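Local coordinates for protein N-acyl-D-glutamate deacylase (Bordetella bronchiseptica, PDB 3GIP) that catalyses the zinc-dependent hydrolysis of N-acyl-D-glutamate, releasing the acyl group, as a member of the amidohydrolase superfamily, at residues A[34-39]-A[422-427]; A[135-140]-A[469-474]; A[258-263]-A[351-356]. One frame throughout, in Å; residues are numbered along the deposited sequence.

Overall arrangement
Contacts 1 and 2 are neighbours, their centres 17 Å apart, and they touch directly: Trp-425 CZ3 of contact 1 lies 3.4 Å from Gln-474 NE2 of contact 2. Their segments alternate along the chain, so residues 422-427 and 469-474, late in the chain, return to two different earlier parts, the strand 35-40 and the start of the strand 139-145. Contact 3 is nested inside both loops and sits 36 Å from contact 1 and 35 Å from contact 2, centre to centre, on the opposite side of the chain's centre from contact 2. It joins two helices, with the Ile-354 side chain about 14 Å from the zinc ion of the Cys-95, His-218 and His-248 site.

Contact 1: residues A[34-39]-A[422-427]; sequences GRIAAI and PGAWAD
Arg-35 lays its guanidinium flat on the indole of Trp-425, the planes only 14° apart. Arg-35 CZ stands 3.4 Å from Trp-425 CE2, displaced toward the rim of the ring, and lies over the six-membered ring in a cation-pi contact. The bend at chi2 (-96°) carries the chain across the indole, where Arg-35 CD adds a CH-pi contact 4.0 Å from the same six-membered ring centroid. Arg-417 makes another cation-pi contact with this tryptophan.

Three backbone hydrogen bonds join the segments. Ile-36 N to Ala-424 O, at 2.8 Å, and Ala-426 N to Gly-34 O flank Arg-35 and Trp-425, an antiparallel non-hydrogen-bonded pair (CA to CA 4.3 Å). Gly-423 N bonds to Ile-36 O further along. The irregular 422-427 segment thereby docks on the edge of strand 35-40, the outermost strand of a four-stranded mixed sheet within this chain. A weak bond from Arg-35 NH1 to Gly-423 O, 3.0 Å and bent to 133°, gives the stacked group a second, polar hold.

Apolar contacts lie along the same strand. Ile-36 CD1 is 4.4 Å from Ala-424 CB, its CG1 meets Ala-426, and Ile-39 CD1 comes to 4.1 Å from Pro-422 CD, those two side chains crossing at about a right angle.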
ATOM      1  N   GLY A  34     -11.853 -20.637  -9.890  1.00 21.81           N
ATOM      2  CA  GLY A  34     -11.253 -19.498  -9.218  1.00 21.68           C
ATOM      3  C   GLY A  34     -11.195 -19.560  -7.705  1.00 21.12           C
ATOM      4  O   GLY A  34     -10.641 -18.664  -7.069  1.00 20.70           O
ATOM      5  N   ARG A  35     -11.745 -20.621  -7.127  1.00 21.62           N
ATOM      6  CA  ARG A  35     -11.778 -20.770  -5.676  1.00 21.65           C
ATOM      7  C   ARG A  35     -10.983 -21.973  -5.195  1.00 20.46           C
ATOM      8  O   ARG A  35     -10.651 -22.866  -5.974  1.00 20.70           O
ATOM      9  CB  ARG A  35     -13.226 -20.941  -5.213  1.00 23.51           C
ATOM     10  CG  ARG A  35     -14.182 -19.875  -5.702  1.00 26.28           C
ATOM     11  CD  ARG A  35     -14.367 -18.798  -4.663  1.00 28.18           C
ATOM     12  NE  ARG A  35     -15.520 -17.954  -4.959  1.00 28.63           N
ATOM     13  CZ  ARG A  35     -16.048 -17.096  -4.095  1.00 27.86           C
ATOM     14  NH1 ARG A  35     -15.526 -16.973  -2.881  1.00 26.39           N
ATOM     15  NH2 ARG A  35     -17.092 -16.356  -4.443  1.00 27.15           N
ATOM     16  N   ILE A  36     -10.683 -21.991  -3.901  1.00 20.04           N
ATOM     17  CA  ILE A  36      -9.972 -23.113  -3.312  1.00 20.35           C
ATOM     18  C   ILE A  36     -11.040 -24.192  -3.167  1.00 21.89           C
ATOM     19  O   ILE A  36     -11.971 -24.056  -2.371  1.00 22.50           O
ATOM     20  CB  ILE A  36      -9.389 -22.741  -1.934  1.00 20.02           C
ATOM     21  CG1 ILE A  36      -8.384 -21.596  -2.104  1.00 20.31           C
ATOM     22  CG2 ILE A  36      -8.719 -23.952  -1.303  1.00 18.63           C
ATOM     23  CD1 ILE A  36      -7.763 -21.122  -0.812  1.00 20.00           C
ATOM     24  N   ALA A  37     -10.915 -25.247  -3.963  1.00 21.91           N
ATOM     25  CA  ALA A  37     -11.889 -26.332  -3.963  1.00 23.23           C
ATOM     26  C   ALA A  37     -11.615 -27.423  -2.939  1.00 23.95           C
ATOM     27  O   ALA A  37     -12.534 -28.128  -2.519  1.00 25.09           O
ATOM     28  CB  ALA A  37     -11.972 -26.943  -5.361  1.00 23.57           C
ATOM     29  N   ALA A  38     -10.358 -27.574  -2.539  1.00 22.83           N
ATOM     30  CA  ALA A  38     -10.013 -28.599  -1.568  1.00 23.56           C
ATOM     31  C   ALA A  38      -8.586 -28.462  -1.063  1.00 23.02           C
ATOM     32  O   ALA A  38      -7.736 -27.867  -1.722  1.00 20.97           O
ATOM     33  CB  ALA A  38     -10.208 -29.981  -2.184  1.00 25.89           C
ATOM     34  N   ILE A  39      -8.341 -29.017   0.119  1.00 23.46           N
ATOM     35  CA  ILE A  39      -7.024 -29.003   0.738  1.00 23.78           C
ATOM     36  C   ILE A  39      -6.801 -30.362   1.393  1.00 24.31           C
ATOM     37  O   ILE A  39      -7.648 -30.842   2.149  1.00 24.08           O
ATOM     38  CB  ILE A  39      -6.911 -27.896   1.810  1.00 23.63           C
ATOM     39  CG1 ILE A  39      -7.079 -26.521   1.159  1.00 24.48           C
ATOM     40  CG2 ILE A  39      -5.566 -27.996   2.520  1.00 23.44           C
ATOM     41  CD1 ILE A  39      -7.018 -25.363   2.137  1.00 27.26           C
ATOM     42  N   PRO A 422     -11.079 -23.876   2.121  1.00 20.01           N
ATOM     43  CA  PRO A 422     -12.018 -24.181   1.039  1.00 19.95           C
ATOM     44  C   PRO A 422     -13.075 -23.087   0.887  1.00 18.25           C
ATOM     45  O   PRO A 422     -13.594 -22.575   1.880  1.00 19.59           O
ATOM     46  CB  PRO A 422     -12.622 -25.514   1.473  1.00 20.11           C
ATOM     47  CG  PRO A 422     -11.501 -26.152   2.255  1.00 21.90           C
ATOM     48  CD  PRO A 422     -10.993 -24.991   3.079  1.00 21.59           C
ATOM     49  N   GLY A 423     -13.378 -22.727  -0.356  1.00 18.97           N
ATOM     50  CA  GLY A 423     -14.384 -21.710  -0.609  1.00 20.10           C
ATOM     51  C   GLY A 423     -13.852 -20.309  -0.848  1.00 20.64           C
ATOM     52  O   GLY A 423     -14.507 -19.491  -1.495  1.00 20.77           O
ATOM     53  N   ALA A 424     -12.668 -20.020  -0.323  1.00 19.84           N
ATOM     54  CA  ALA A 424     -12.079 -18.700  -0.499  1.00 19.40           C
ATOM     55  C   ALA A 424     -11.498 -18.568  -1.901  1.00 17.81           C
ATOM     56  O   ALA A 424     -11.233 -19.568  -2.565  1.00 19.08           O
ATOM     57  CB  ALA A 424     -10.992 -18.473   0.544  1.00 18.76           C
ATOM     58  N   TRP A 425     -11.315 -17.332  -2.354  1.00 17.77           N
ATOM     59  CA  TRP A 425     -10.744 -17.093  -3.671  1.00 17.51           C
ATOM     60  C   TRP A 425      -9.324 -17.644  -3.722  1.00 17.50           C
ATOM     61  O   TRP A 425      -8.570 -17.545  -2.749  1.00 17.80           O
ATOM     62  CB  TRP A 425     -10.739 -15.600  -3.988  1.00 19.25           C
ATOM     63  CG  TRP A 425     -12.097 -15.062  -4.286  1.00 19.79           C
ATOM     64  CD1 TRP A 425     -12.875 -14.292  -3.471  1.00 20.99           C
ATOM     65  CD2 TRP A 425     -12.848 -15.266  -5.487  1.00 21.25           C
ATOM     66  NE1 TRP A 425     -14.068 -14.000  -4.093  1.00 21.14           N
ATOM     67  CE2 TRP A 425     -14.077 -14.587  -5.331  1.00 21.87           C
ATOM     68  CE3 TRP A 425     -12.602 -15.958  -6.681  1.00 21.58           C
ATOM     69  CZ2 TRP A 425     -15.060 -14.578  -6.326  1.00 22.61           C
ATOM     70  CZ3 TRP A 425     -13.582 -15.950  -7.673  1.00 22.09           C
ATOM     71  CH2 TRP A 425     -14.796 -15.262  -7.486  1.00 22.41           C
ATOM     72  N   ALA A 426      -8.959 -18.212  -4.864  1.00 16.64           N
ATOM     73  CA  ALA A 426      -7.642 -18.808  -5.020  1.00 15.91           C
ATOM     74  C   ALA A 426      -6.497 -17.846  -5.330  1.00 16.04           C
ATOM     75  O   ALA A 426      -5.853 -17.953  -6.380  1.00 16.47           O
ATOM     76  CB  ALA A 426      -7.694 -19.913  -6.075  1.00 16.11           C
ATOM     77  N   ASP A 427      -6.259 -16.897  -4.424  1.00 16.55           N
ATOM     78  CA  ASP A 427      -5.136 -15.967  -4.559  1.00 15.98           C
ATOM     79  C   ASP A 427      -4.059 -16.739  -3.803  1.00 15.08           C
ATOM     80  O   ASP A 427      -4.161 -16.925  -2.588  1.00 14.66           O
ATOM     81  CB  ASP A 427      -5.408 -14.633  -3.848  1.00 15.67           C
ATOM     82  CG  ASP A 427      -6.477 -13.799  -4.536  1.00 16.95           C
ATOM     83  OD1 ASP A 427      -6.684 -13.968  -5.756  1.00 17.58           O
ATOM     84  OD2 ASP A 427      -7.095 -12.955  -3.855  1.00 16.08           O
TER

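Contact 2: residues A[135-140]-A[469-474]; sequences RPMINV and DGRPGQ
Arg-471 folds its side chain over the backbone of Arg-135 to Met-137. CG stands anti to the carbonyl carbon, and the later bend at chi3 (-78°) turns NE back toward Arg-135 O, which it meets at 2.8 Å in a weak, bent hydrogen bond. Its aliphatic part packs against Met-137, whose chain, bent at chi2 and chi3, crosses it at about a right angle with CE 3.7 Å from Arg-471 CD. One water lies over the guanidinium face and joins Arg-471 N to Arg-135 O.

Arg-135, bent at chi2 (-57°), passes with CD 3.7 Å from Gly-473 O. Its NH1 donates to a water in the guanidinium plane, 2.7 Å away, and that water gives its two protons to Arg-471 O and Gly-473 O.

Between the backbones, Gly-473 N makes a weak bond to Pro-136 O, and Val-140 N a straight one (169°) to Gln-474 O at 2.9 Å, so the C-terminal segment runs against the entry to strand 139-145 of the TIM-barrel-like amidohydrolase domain. Arg-471 NE thus uses a main-chain carbonyl directly and Arg-135 NH1 reaches two through water, whereas buried Met-137 O has no partner in the model, which probably carries some energetic cost.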
ATOM      1  N   ARG A 135      -9.789  -5.700 -17.067  1.00 22.18           N
ATOM      2  CA  ARG A 135      -9.426  -6.353 -15.814  1.00 20.04           C
ATOM      3  C   ARG A 135      -7.956  -6.216 -15.441  1.00 19.65           C
ATOM      4  O   ARG A 135      -7.070  -6.402 -16.274  1.00 20.34           O
ATOM      5  CB  ARG A 135      -9.814  -7.833 -15.859  1.00 22.59           C
ATOM      6  CG  ARG A 135     -11.317  -8.079 -15.952  1.00 25.34           C
ATOM      7  CD  ARG A 135     -12.059  -7.432 -14.789  1.00 26.25           C
ATOM      8  NE  ARG A 135     -13.505  -7.630 -14.871  1.00 30.43           N
ATOM      9  CZ  ARG A 135     -14.119  -8.790 -14.666  1.00 31.98           C
ATOM     10  NH1 ARG A 135     -13.416  -9.874 -14.362  1.00 32.90           N
ATOM     11  NH2 ARG A 135     -15.440  -8.871 -14.771  1.00 33.93           N
ATOM     12  N   PRO A 136      -7.685  -5.885 -14.169  1.00 18.62           N
ATOM     13  CA  PRO A 136      -6.325  -5.714 -13.648  1.00 17.98           C
ATOM     14  C   PRO A 136      -5.618  -7.054 -13.474  1.00 17.11           C
ATOM     15  O   PRO A 136      -6.265  -8.090 -13.349  1.00 16.04           O
ATOM     16  CB  PRO A 136      -6.560  -5.001 -12.320  1.00 17.62           C
ATOM     17  CG  PRO A 136      -7.854  -5.613 -11.854  1.00 17.78           C
ATOM     18  CD  PRO A 136      -8.688  -5.605 -13.124  1.00 17.93           C
ATOM     19  N   MET A 137      -4.289  -7.028 -13.467  1.00 15.68           N
ATOM     20  CA  MET A 137      -3.500  -8.246 -13.309  1.00 16.20           C
ATOM     21  C   MET A 137      -3.732  -8.872 -11.937  1.00 15.45           C
ATOM     22  O   MET A 137      -3.723 -10.096 -11.788  1.00 16.27           O
ATOM     23  CB  MET A 137      -2.009  -7.937 -13.474  1.00 17.08           C
ATOM     24  CG  MET A 137      -1.124  -9.174 -13.483  1.00 17.70           C
ATOM     25  SD  MET A 137      -1.436 -10.233 -14.912  1.00 17.87           S
ATOM     26  CE  MET A 137      -0.427  -9.405 -16.159  1.00 19.84           C
ATOM     27  N   ILE A 138      -3.921  -8.020 -10.938  1.00 15.31           N
ATOM     28  CA  ILE A 138      -4.166  -8.469  -9.572  1.00 14.20           C
ATOM     29  C   ILE A 138      -5.456  -7.826  -9.071  1.00 13.62           C
ATOM     30  O   ILE A 138      -6.035  -6.973  -9.748  1.00 14.26           O
ATOM     31  CB  ILE A 138      -2.998  -8.078  -8.623  1.00 14.18           C
ATOM     32  CG1 ILE A 138      -2.872  -6.556  -8.525  1.00 16.45           C
ATOM     33  CG2 ILE A 138      -1.695  -8.680  -9.131  1.00 14.75           C
ATOM     34  CD1 ILE A 138      -1.841  -6.093  -7.492  1.00 15.38           C
ATOM     35  N   ASN A 139      -5.910  -8.230  -7.889  1.00 13.85           N
ATOM     36  CA  ASN A 139      -7.139  -7.669  -7.339  1.00 14.78           C
ATOM     37  C   ASN A 139      -6.912  -6.237  -6.892  1.00 15.59           C
ATOM     38  O   ASN A 139      -5.821  -5.877  -6.438  1.00 14.76           O
ATOM     39  CB  ASN A 139      -7.635  -8.512  -6.166  1.00 14.44           C
ATOM     40  CG  ASN A 139      -7.870  -9.950  -6.555  1.00 14.60           C
ATOM     41  OD1 ASN A 139      -7.259 -10.865  -5.998  1.00 17.81           O
ATOM     42  ND2 ASN A 139      -8.753 -10.163  -7.525  1.00 14.13           N
ATOM     43  N   VAL A 140      -7.953  -5.419  -7.018  1.00 13.61           N
ATOM     44  CA  VAL A 140      -7.862  -4.015  -6.652  1.00 15.22           C
ATOM     45  C   VAL A 140      -8.977  -3.518  -5.744  1.00 16.39           C
ATOM     46  O   VAL A 140     -10.161  -3.640  -6.065  1.00 16.70           O
ATOM     47  CB  VAL A 140      -7.861  -3.125  -7.915  1.00 15.92           C
ATOM     48  CG1 VAL A 140      -7.718  -1.661  -7.523  1.00 16.20           C
ATOM     49  CG2 VAL A 140      -6.737  -3.550  -8.846  1.00 17.02           C
ATOM     50  N   ASP A 469      -4.271 -13.088 -22.711  1.00 38.76           N
ATOM     51  CA  ASP A 469      -5.398 -12.206 -22.987  1.00 38.34           C
ATOM     52  C   ASP A 469      -5.896 -11.491 -21.734  1.00 36.60           C
ATOM     53  O   ASP A 469      -5.149 -10.753 -21.089  1.00 36.23           O
ATOM     54  CB  ASP A 469      -6.544 -13.009 -23.612  1.00 41.02           C
ATOM     55  CG  ASP A 469      -6.115 -13.771 -24.853  1.00 43.63           C
ATOM     56  OD1 ASP A 469      -5.691 -13.123 -25.834  1.00 45.76           O
ATOM     57  OD2 ASP A 469      -6.201 -15.019 -24.846  1.00 45.15           O
ATOM     58  N   GLY A 470      -7.164 -11.710 -21.401  1.00 34.00           N
ATOM     59  CA  GLY A 470      -7.747 -11.077 -20.233  1.00 29.78           C
ATOM     60  C   GLY A 470      -7.050 -11.462 -18.943  1.00 28.05           C
ATOM     61  O   GLY A 470      -6.651 -12.613 -18.759  1.00 27.37           O
ATOM     62  N   ARG A 471      -6.905 -10.493 -18.046  1.00 25.40           N
ATOM     63  CA  ARG A 471      -6.256 -10.725 -16.759  1.00 23.20           C
ATOM     64  C   ARG A 471      -7.294 -11.186 -15.730  1.00 21.98           C
ATOM     65  O   ARG A 471      -8.483 -10.895 -15.871  1.00 21.42           O
ATOM     66  CB  ARG A 471      -5.536  -9.449 -16.322  1.00 23.97           C
ATOM     67  CG  ARG A 471      -4.352  -9.108 -17.236  1.00 24.78           C
ATOM     68  CD  ARG A 471      -3.706  -7.781 -16.873  1.00 25.32           C
ATOM     69  NE  ARG A 471      -4.467  -6.635 -17.360  1.00 26.06           N
ATOM     70  CZ  ARG A 471      -4.456  -6.206 -18.619  1.00 27.67           C
ATOM     71  NH1 ARG A 471      -3.718  -6.828 -19.531  1.00 27.65           N
ATOM     72  NH2 ARG A 471      -5.179  -5.150 -18.969  1.00 27.07           N
ATOM     73  N   PRO A 472      -6.857 -11.910 -14.681  1.00 20.64           N
ATOM     74  CA  PRO A 472      -7.732 -12.440 -13.625  1.00 19.14           C
ATOM     75  C   PRO A 472      -8.121 -11.567 -12.431  1.00 18.53           C
ATOM     76  O   PRO A 472      -8.963 -11.971 -11.625  1.00 18.94           O
ATOM     77  CB  PRO A 472      -6.983 -13.684 -13.178  1.00 19.28           C
ATOM     78  CG  PRO A 472      -5.570 -13.201 -13.203  1.00 19.19           C
ATOM     79  CD  PRO A 472      -5.484 -12.427 -14.516  1.00 19.26           C
ATOM     80  N   GLY A 473      -7.516 -10.392 -12.307  1.00 17.42           N
ATOM     81  CA  GLY A 473      -7.835  -9.524 -11.186  1.00 17.55           C
ATOM     82  C   GLY A 473      -9.283  -9.073 -11.138  1.00 19.18           C
ATOM     83  O   GLY A 473      -9.946  -8.958 -12.170  1.00 20.05           O
ATOM     84  N   GLN A 474      -9.771  -8.815  -9.930  1.00 19.30           N
ATOM     85  CA  GLN A 474     -11.141  -8.365  -9.731  1.00 19.25           C
ATOM     86  C   GLN A 474     -11.176  -7.063  -8.953  1.00 19.45           C
ATOM     87  O   GLN A 474     -10.278  -6.778  -8.160  1.00 18.49           O
ATOM     88  CB  GLN A 474     -11.943  -9.402  -8.940  1.00 21.39           C
ATOM     89  CG  GLN A 474     -12.279 -10.683  -9.677  1.00 23.71           C
ATOM     90  CD  GLN A 474     -13.025 -11.663  -8.788  1.00 25.87           C
ATOM     91  OE1 GLN A 474     -13.894 -11.270  -8.009  1.00 28.11           O
ATOM     92  NE2 GLN A 474     -12.696 -12.944  -8.907  1.00 27.74           N
TER
HETATM   93  O   HOH W   1      -7.554  -7.890 -18.756  1.00 24.02           O
HETATM   94  O   HOH W   2      -5.564  -3.640 -16.376  1.00 24.98           O
HETATM   95  O   HOH W   3     -10.812 -10.528 -14.050  1.00 28.81           O

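Contact 3: residues A[258-263]-A[351-356]; sequences GRSRAT and VKRIFQ
Ser-260 OG is gripped by two groups: a water donates to it at 2.8 Å, and Glu-350, just before 351-356, forms a hydrogen bond with it through OE2. The same water accepts from Arg-353 NE at 2.9 Å, lying at the edge of the guanidinium and in its plane, so it bridges serine and arginine. With OG between its backbone N and carbonyl carbon (chi1 61°), Ser-260 sets the hydroxyl beside the water and leaves CB against Ile-354. Glu-350 also takes Gly-258 N through OE1, and its OE2 makes a weak, long ion pair with Arg-353 NH2.

Beside these polar groups, Ser-260 CB packs 3.8 Å from Ile-354 CG1. Ile-354 continues onto Leu-279 and Ile-281 of strand 277-281, so the contact joins the beginning of helix 260-272 to helix 348-356 on the outside of the barrel characteristic of this superfamily.

The exposed Arg-261, extended from CG to NE, brings the edge of its guanidinium over the face of that of Arg-353. Arg-261 NH2 stands 3.8 Å above the plane of the Arg-353 guanidinium, over its centre, and the planes are 84° apart, a T-shaped approach. On its near-plane edge, Arg-353 NH2 meets Gly-258 CA at 3.9 Å.

Two like charges thus come close where Arg-261 is exposed to solvent; the Glu-350 carboxylate, although its ion pair is long and weak, would probably offset part of their repulsion while solvent screens the rest.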
ATOM      1  N   GLY A 258      12.810   6.492  18.084  1.00 14.89           N
ATOM      2  CA  GLY A 258      12.372   5.895  19.331  1.00 14.71           C
ATOM      3  C   GLY A 258      11.001   6.346  19.793  1.00 15.96           C
ATOM      4  O   GLY A 258      10.412   5.738  20.689  1.00 17.21           O
ATOM      5  N   ARG A 259      10.483   7.408  19.183  1.00 14.50           N
ATOM      6  CA  ARG A 259       9.181   7.925  19.578  1.00 14.83           C
ATOM      7  C   ARG A 259       8.014   7.005  19.243  1.00 14.92           C
ATOM      8  O   ARG A 259       6.884   7.271  19.652  1.00 15.03           O
ATOM      9  CB  ARG A 259       8.960   9.315  18.970  1.00 16.01           C
ATOM     10  CG  ARG A 259       9.925  10.361  19.529  1.00 18.44           C
ATOM     11  CD  ARG A 259       9.687  11.744  18.951  1.00 20.93           C
ATOM     12  NE  ARG A 259       8.403  12.305  19.358  1.00 25.52           N
ATOM     13  CZ  ARG A 259       7.970  13.505  18.986  1.00 27.77           C
ATOM     14  NH1 ARG A 259       8.723  14.264  18.203  1.00 27.99           N
ATOM     15  NH2 ARG A 259       6.787  13.945  19.391  1.00 29.42           N
ATOM     16  N   SER A 260       8.275   5.922  18.516  1.00 14.87           N
ATOM     17  CA  SER A 260       7.202   4.992  18.185  1.00 15.44           C
ATOM     18  C   SER A 260       6.766   4.259  19.451  1.00 15.38           C
ATOM     19  O   SER A 260       5.694   3.659  19.500  1.00 15.71           O
ATOM     20  CB  SER A 260       7.650   3.990  17.114  1.00 16.18           C
ATOM     21  OG  SER A 260       8.738   3.202  17.561  1.00 17.90           O
ATOM     22  N   ARG A 261       7.594   4.299  20.488  1.00 16.79           N
ATOM     23  CA  ARG A 261       7.199   3.640  21.720  1.00 16.30           C
ATOM     24  C   ARG A 261       5.976   4.387  22.239  1.00 16.31           C
ATOM     25  O   ARG A 261       5.022   3.778  22.720  1.00 15.85           O
ATOM     26  CB  ARG A 261       8.356   3.654  22.724  1.00 19.14           C
ATOM     27  CG  ARG A 261       9.567   2.924  22.158  1.00 25.07           C
ATOM     28  CD  ARG A 261      10.632   2.573  23.178  1.00 29.27           C
ATOM     29  NE  ARG A 261      11.686   1.786  22.539  1.00 33.39           N
ATOM     30  CZ  ARG A 261      12.708   1.226  23.173  1.00 36.22           C
ATOM     31  NH1 ARG A 261      12.834   1.358  24.488  1.00 37.90           N
ATOM     32  NH2 ARG A 261      13.607   0.526  22.488  1.00 36.44           N
ATOM     33  N   ALA A 262       5.992   5.709  22.092  1.00 15.22           N
ATOM     34  CA  ALA A 262       4.881   6.539  22.534  1.00 15.58           C
ATOM     35  C   ALA A 262       3.677   6.450  21.593  1.00 14.31           C
ATOM     36  O   ALA A 262       2.536   6.350  22.051  1.00 14.63           O
ATOM     37  CB  ALA A 262       5.333   7.989  22.658  1.00 15.39           C
ATOM     38  N   THR A 263       3.920   6.482  20.284  1.00 14.23           N
ATOM     39  CA  THR A 263       2.813   6.418  19.331  1.00 13.80           C
ATOM     40  C   THR A 263       2.107   5.070  19.365  1.00 14.72           C
ATOM     41  O   THR A 263       0.881   4.999  19.279  1.00 15.17           O
ATOM     42  CB  THR A 263       3.276   6.696  17.884  1.00 12.52           C
ATOM     43  OG1 THR A 263       4.280   5.747  17.509  1.00 14.08           O
ATOM     44  CG2 THR A 263       3.831   8.110  17.761  1.00 14.60           C
ATOM     45  N   VAL A 351      12.069   0.638  12.645  1.00 12.04           N
ATOM     46  CA  VAL A 351      11.173   0.147  11.604  1.00 11.71           C
ATOM     47  C   VAL A 351      10.795  -1.283  11.967  1.00 12.74           C
ATOM     48  O   VAL A 351       9.635  -1.684  11.872  1.00 12.30           O
ATOM     49  CB  VAL A 351      11.857   0.127  10.221  1.00 11.96           C
ATOM     50  CG1 VAL A 351      10.903  -0.443   9.183  1.00 12.63           C
ATOM     51  CG2 VAL A 351      12.288   1.533   9.826  1.00 11.35           C
ATOM     52  N   LYS A 352      11.793  -2.052  12.394  1.00 12.78           N
ATOM     53  CA  LYS A 352      11.580  -3.436  12.780  1.00 12.64           C
ATOM     54  C   LYS A 352      10.663  -3.565  13.997  1.00 12.60           C
ATOM     55  O   LYS A 352       9.801  -4.447  14.033  1.00 12.46           O
ATOM     56  CB  LYS A 352      12.931  -4.111  13.053  1.00 12.34           C
ATOM     57  CG  LYS A 352      13.758  -4.344  11.794  1.00 13.55           C
ATOM     58  CD  LYS A 352      15.121  -4.945  12.127  1.00 15.63           C
ATOM     59  CE  LYS A 352      15.843  -5.401  10.873  1.00 17.79           C
ATOM     60  NZ  LYS A 352      17.215  -5.900  11.183  1.00 19.52           N
ATOM     61  N   ARG A 353      10.838  -2.694  14.991  1.00 11.94           N
ATOM     62  CA  ARG A 353       9.993  -2.751  16.183  1.00 12.32           C
ATOM     63  C   ARG A 353       8.543  -2.423  15.843  1.00 12.83           C
ATOM     64  O   ARG A 353       7.614  -3.017  16.393  1.00 12.85           O
ATOM     65  CB  ARG A 353      10.479  -1.772  17.257  1.00 13.88           C
ATOM     66  CG  ARG A 353      11.809  -2.127  17.892  1.00 18.54           C
ATOM     67  CD  ARG A 353      11.971  -1.399  19.225  1.00 20.63           C
ATOM     68  NE  ARG A 353      11.979   0.058  19.086  1.00 21.63           N
ATOM     69  CZ  ARG A 353      13.036   0.772  18.707  1.00 22.78           C
ATOM     70  NH1 ARG A 353      14.182   0.167  18.429  1.00 20.51           N
ATOM     71  NH2 ARG A 353      12.951   2.093  18.605  1.00 22.37           N
ATOM     72  N   ILE A 354       8.354  -1.463  14.945  1.00 12.43           N
ATOM     73  CA  ILE A 354       7.012  -1.072  14.539  1.00 11.96           C
ATOM     74  C   ILE A 354       6.350  -2.244  13.823  1.00 12.32           C
ATOM     75  O   ILE A 354       5.179  -2.543  14.066  1.00 12.09           O
ATOM     76  CB  ILE A 354       7.053   0.160  13.609  1.00 12.01           C
ATOM     77  CG1 ILE A 354       7.562   1.368  14.399  1.00 10.97           C
ATOM     78  CG2 ILE A 354       5.657   0.444  13.044  1.00 11.93           C
ATOM     79  CD1 ILE A 354       7.818   2.598  13.552  1.00 12.49           C
ATOM     80  N   PHE A 355       7.103  -2.921  12.960  1.00 11.88           N
ATOM     81  CA  PHE A 355       6.560  -4.063  12.239  1.00 11.33           C
ATOM     82  C   PHE A 355       6.110  -5.154  13.208  1.00 11.82           C
ATOM     83  O   PHE A 355       5.145  -5.867  12.945  1.00 12.60           O
ATOM     84  CB  PHE A 355       7.593  -4.645  11.269  1.00 12.08           C
ATOM     85  CG  PHE A 355       7.122  -5.891  10.573  1.00 12.68           C
ATOM     86  CD1 PHE A 355       5.946  -5.878   9.826  1.00 13.62           C
ATOM     87  CD2 PHE A 355       7.823  -7.086  10.696  1.00 13.95           C
ATOM     88  CE1 PHE A 355       5.473  -7.040   9.217  1.00 15.15           C
ATOM     89  CE2 PHE A 355       7.358  -8.253  10.089  1.00 14.44           C
ATOM     90  CZ  PHE A 355       6.181  -8.228   9.351  1.00 15.59           C
ATOM     91  N   GLN A 356       6.806  -5.284  14.331  1.00 12.22           N
ATOM     92  CA  GLN A 356       6.449  -6.301  15.309  1.00 13.35           C
ATOM     93  C   GLN A 356       5.118  -6.035  16.002  1.00 13.64           C
ATOM     94  O   GLN A 356       4.543  -6.940  16.604  1.00 13.27           O
ATOM     95  CB  GLN A 356       7.558  -6.445  16.351  1.00 14.60           C
ATOM     96  CG  GLN A 356       8.798  -7.119  15.802  1.00 15.35           C
ATOM     97  CD  GLN A 356       9.881  -7.280  16.847  1.00 16.68           C
ATOM     98  OE1 GLN A 356      10.329  -6.303  17.444  1.00 17.57           O
ATOM     99  NE2 GLN A 356      10.309  -8.518  17.072  1.00 18.91           N
TER
HETATM  100  O   HOH W   4       9.337   1.111  19.275  1.00 23.03           O